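Local coordinates for lactococcal prophage ps3 protein 05 (Staphylococcus epidermidis ATCC 12228, PDB 3G8W) that is probably an acetyltransferase of the GNAT family, expected to move an acetyl group from acetyl-coenzyme A to an acceptor substrate, at residues Trp55-Gly59 with His105-Tyr109. Residues are numbered along the deposited sequence; the frame is centred on the assembly and turned at random.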
ATOM      1  N   TRP B  55      10.430  -0.076   7.583  1.00 56.43           N
ATOM      2  CA  TRP B  55      10.408  -1.278   6.751  1.00 55.77           C
ATOM      3  C   TRP B  55      11.303  -2.356   7.384  1.00 54.31           C
ATOM      4  O   TRP B  55      12.513  -2.394   7.123  1.00 54.34           O
ATOM      5  CB  TRP B  55      10.895  -0.927   5.339  1.00 56.29           C
ATOM      6  CG  TRP B  55      10.255  -1.718   4.229  1.00 56.89           C
ATOM      7  CD1 TRP B  55       9.567  -2.890   4.341  1.00 56.92           C
ATOM      8  CD2 TRP B  55      10.279  -1.400   2.832  1.00 57.02           C
ATOM      9  NE1 TRP B  55       9.146  -3.311   3.103  1.00 57.10           N
ATOM     10  CE2 TRP B  55       9.573  -2.412   2.160  1.00 57.10           C
ATOM     11  CE3 TRP B  55      10.824  -0.349   2.082  1.00 56.85           C
ATOM     12  CZ2 TRP B  55       9.402  -2.408   0.773  1.00 57.19           C
ATOM     13  CZ3 TRP B  55      10.653  -0.348   0.707  1.00 56.42           C
ATOM     14  CH2 TRP B  55       9.955  -1.371   0.067  1.00 56.72           C
ATOM     15  N   ASN B  56      10.714  -3.218   8.214  1.00 51.95           N
ATOM     16  CA  ASN B  56      11.511  -4.073   9.097  1.00 50.14           C
ATOM     17  C   ASN B  56      11.332  -5.569   8.961  1.00 48.78           C
ATOM     18  O   ASN B  56      10.237  -6.095   9.139  1.00 50.19           O
ATOM     19  CB  ASN B  56      11.269  -3.686  10.549  1.00 50.75           C
ATOM     20  CG  ASN B  56      11.769  -2.293  10.879  1.00 51.57           C
ATOM     21  OD1 ASN B  56      12.153  -1.519   9.997  1.00 51.93           O
ATOM     22  ND2 ASN B  56      11.770  -1.968  12.165  1.00 51.86           N
ATOM     23  N   ILE B  57      12.412  -6.259   8.651  1.00 46.26           N
ATOM     24  CA  ILE B  57      12.409  -7.698   8.636  1.00 44.83           C
ATOM     25  C   ILE B  57      12.843  -8.212  10.012  1.00 45.08           C
ATOM     26  O   ILE B  57      13.919  -7.856  10.509  1.00 43.97           O
ATOM     27  CB  ILE B  57      13.395  -8.233   7.598  1.00 44.37           C
ATOM     28  CG1 ILE B  57      13.019  -7.754   6.204  1.00 43.75           C
ATOM     29  CG2 ILE B  57      13.444  -9.762   7.639  1.00 45.11           C
ATOM     30  CD1 ILE B  57      13.923  -8.301   5.131  1.00 43.73           C
ATOM     31  N   PHE B  58      12.023  -9.067  10.621  1.00 45.05           N
ATOM     32  CA  PHE B  58      12.455  -9.751  11.838  1.00 45.62           C
ATOM     33  C   PHE B  58      12.846 -11.188  11.572  1.00 45.96           C
ATOM     34  O   PHE B  58      12.259 -11.835  10.698  1.00 46.73           O
ATOM     35  CB  PHE B  58      11.363  -9.743  12.876  1.00 45.60           C
ATOM     36  CG  PHE B  58      11.039  -8.393  13.403  1.00 45.52           C
ATOM     37  CD1 PHE B  58      11.476  -8.013  14.662  1.00 45.25           C
ATOM     38  CD2 PHE B  58      10.248  -7.517  12.664  1.00 45.18           C
ATOM     39  CE1 PHE B  58      11.139  -6.770  15.164  1.00 46.20           C
ATOM     40  CE2 PHE B  58       9.910  -6.260  13.159  1.00 45.50           C
ATOM     41  CZ  PHE B  58      10.344  -5.883  14.403  1.00 45.68           C
ATOM     42  N   GLY B  59      13.815 -11.688  12.341  1.00 45.95           N
ATOM     43  CA  GLY B  59      14.245 -13.087  12.249  1.00 45.97           C
ATOM     44  C   GLY B  59      14.232 -13.835  13.570  1.00 46.07           C
ATOM     45  O   GLY B  59      14.518 -13.257  14.613  1.00 45.36           O
ATOM     46  N   HIS B 105       6.342 -11.699  18.650  1.00 43.62           N
ATOM     47  CA  HIS B 105       7.385 -10.698  18.868  1.00 43.59           C
ATOM     48  C   HIS B 105       7.001  -9.485  18.039  1.00 44.66           C
ATOM     49  O   HIS B 105       7.016  -8.345  18.526  1.00 44.94           O
ATOM     50  CB  HIS B 105       8.755 -11.233  18.423  1.00 43.23           C
ATOM     51  CG  HIS B 105       9.911 -10.329  18.741  1.00 43.32           C
ATOM     52  ND1 HIS B 105      10.155  -9.152  18.060  1.00 43.76           N
ATOM     53  CD2 HIS B 105      10.914 -10.449  19.644  1.00 43.15           C
ATOM     54  CE1 HIS B 105      11.239  -8.572  18.547  1.00 42.92           C
ATOM     55  NE2 HIS B 105      11.722  -9.343  19.503  1.00 42.92           N
ATOM     56  N   ILE B 106       6.616  -9.742  16.790  1.00 44.78           N
ATOM     57  CA  ILE B 106       6.323  -8.668  15.858  1.00 44.65           C
ATOM     58  C   ILE B 106       5.119  -7.882  16.339  1.00 44.42           C
ATOM     59  O   ILE B 106       5.076  -6.675  16.176  1.00 44.45           O
ATOM     60  CB  ILE B 106       6.154  -9.161  14.409  1.00 44.85           C
ATOM     61  CG1 ILE B 106       7.475  -9.757  13.887  1.00 44.63           C
ATOM     62  CG2 ILE B 106       5.677  -8.026  13.524  1.00 44.75           C
ATOM     63  CD1 ILE B 106       7.424 -10.187  12.415  1.00 44.78           C
ATOM     64  N   ILE B 107       4.165  -8.554  16.968  1.00 44.63           N
ATOM     65  CA  ILE B 107       3.031  -7.839  17.531  1.00 45.29           C
ATOM     66  C   ILE B 107       3.482  -6.925  18.666  1.00 45.93           C
ATOM     67  O   ILE B 107       3.091  -5.751  18.717  1.00 46.80           O
ATOM     68  CB  ILE B 107       1.899  -8.775  17.977  1.00 44.98           C
ATOM     69  CG1 ILE B 107       1.262  -9.433  16.747  1.00 44.60           C
ATOM     70  CG2 ILE B 107       0.841  -7.993  18.717  1.00 44.70           C
ATOM     71  CD1 ILE B 107       0.175 -10.431  17.069  1.00 44.73           C
ATOM     72  N   GLN B 108       4.337  -7.439  19.546  1.00 46.02           N
ATOM     73  CA  GLN B 108       4.796  -6.643  20.671  1.00 45.75           C
ATOM     74  C   GLN B 108       5.535  -5.398  20.205  1.00 45.18           C
ATOM     75  O   GLN B 108       5.374  -4.328  20.788  1.00 44.76           O
ATOM     76  CB  GLN B 108       5.660  -7.460  21.633  1.00 46.54           C
ATOM     77  CG  GLN B 108       5.722  -6.875  23.063  1.00 47.06           C
ATOM     78  CD  GLN B 108       4.328  -6.702  23.695  1.00 47.62           C
ATOM     79  OE1 GLN B 108       3.361  -7.376  23.310  1.00 47.64           O
ATOM     80  NE2 GLN B 108       4.225  -5.797  24.660  1.00 47.43           N
ATOM     81  N   TYR B 109       6.334  -5.549  19.154  1.00 44.55           N
ATOM     82  CA  TYR B 109       7.047  -4.435  18.565  1.00 44.72           C
ATOM     83  C   TYR B 109       6.070  -3.386  18.001  1.00 46.34           C
ATOM     84  O   TYR B 109       6.256  -2.170  18.206  1.00 45.62           O
ATOM     85  CB  TYR B 109       7.969  -4.936  17.465  1.00 43.93           C
ATOM     86  CG  TYR B 109       8.640  -3.811  16.715  1.00 45.03           C
ATOM     87  CD1 TYR B 109       8.098  -3.313  15.518  1.00 44.87           C
ATOM     88  CD2 TYR B 109       9.817  -3.217  17.216  1.00 44.99           C
ATOM     89  CE1 TYR B 109       8.721  -2.273  14.831  1.00 45.30           C
ATOM     90  CE2 TYR B 109      10.444  -2.178  16.541  1.00 44.90           C
ATOM     91  CZ  TYR B 109       9.898  -1.716  15.354  1.00 45.88           C
ATOM     92  OH  TYR B 109      10.529  -0.692  14.697  1.00 46.72           O
TER
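Phe58 presents one face of its ring to Ile106 and directs its outer edge at Tyr109. Over that face lies Ile106 CG1, 4.2 Å from the centroid of the Phe58 ring and 28° off its normal, a CH-pi contact in which an apolar methylene offers C-H groups without any polar atom to bury. The CD1 methyl of Ile106 continues the same contact toward the root of the phenylalanine, reaching Phe58 CD2 and CB. At the far end of the ring, Phe58 CZ stands over one face of Tyr109, displaced toward the rim near Tyr109 CG, to which it is 3.5 Å. The two planes stand 66° apart, an edge-to-face pair with the CZ-H end of Phe58 turned toward the tyrosine pi face. His105 completes an aromatic cluster with its imidazole set obliquely to the phenyl ring, Phe58 CD1 to His105 ND1 being 3.8 Å.

With chi1 at 174°, the tyrosine CG extends opposite the backbone N, carrying the ring from the helix across the end of Phe58 and its hydroxyl beside the side chain of Asn56. Asn56 and Phe58 both project toward the helix, whereas the intervening Ile57 faces away and packs on helix 41-48. Phe58 is buried, as befits a large apolar ring, and Ile106 also touches Cys70 of strand 65-74, the antiparallel neighbour of strand 55-62. Strand 55-62 and helix 96-112 thus join as layers of the alpha/beta GNAT fold, the helix packing across a face of the central mixed sheet.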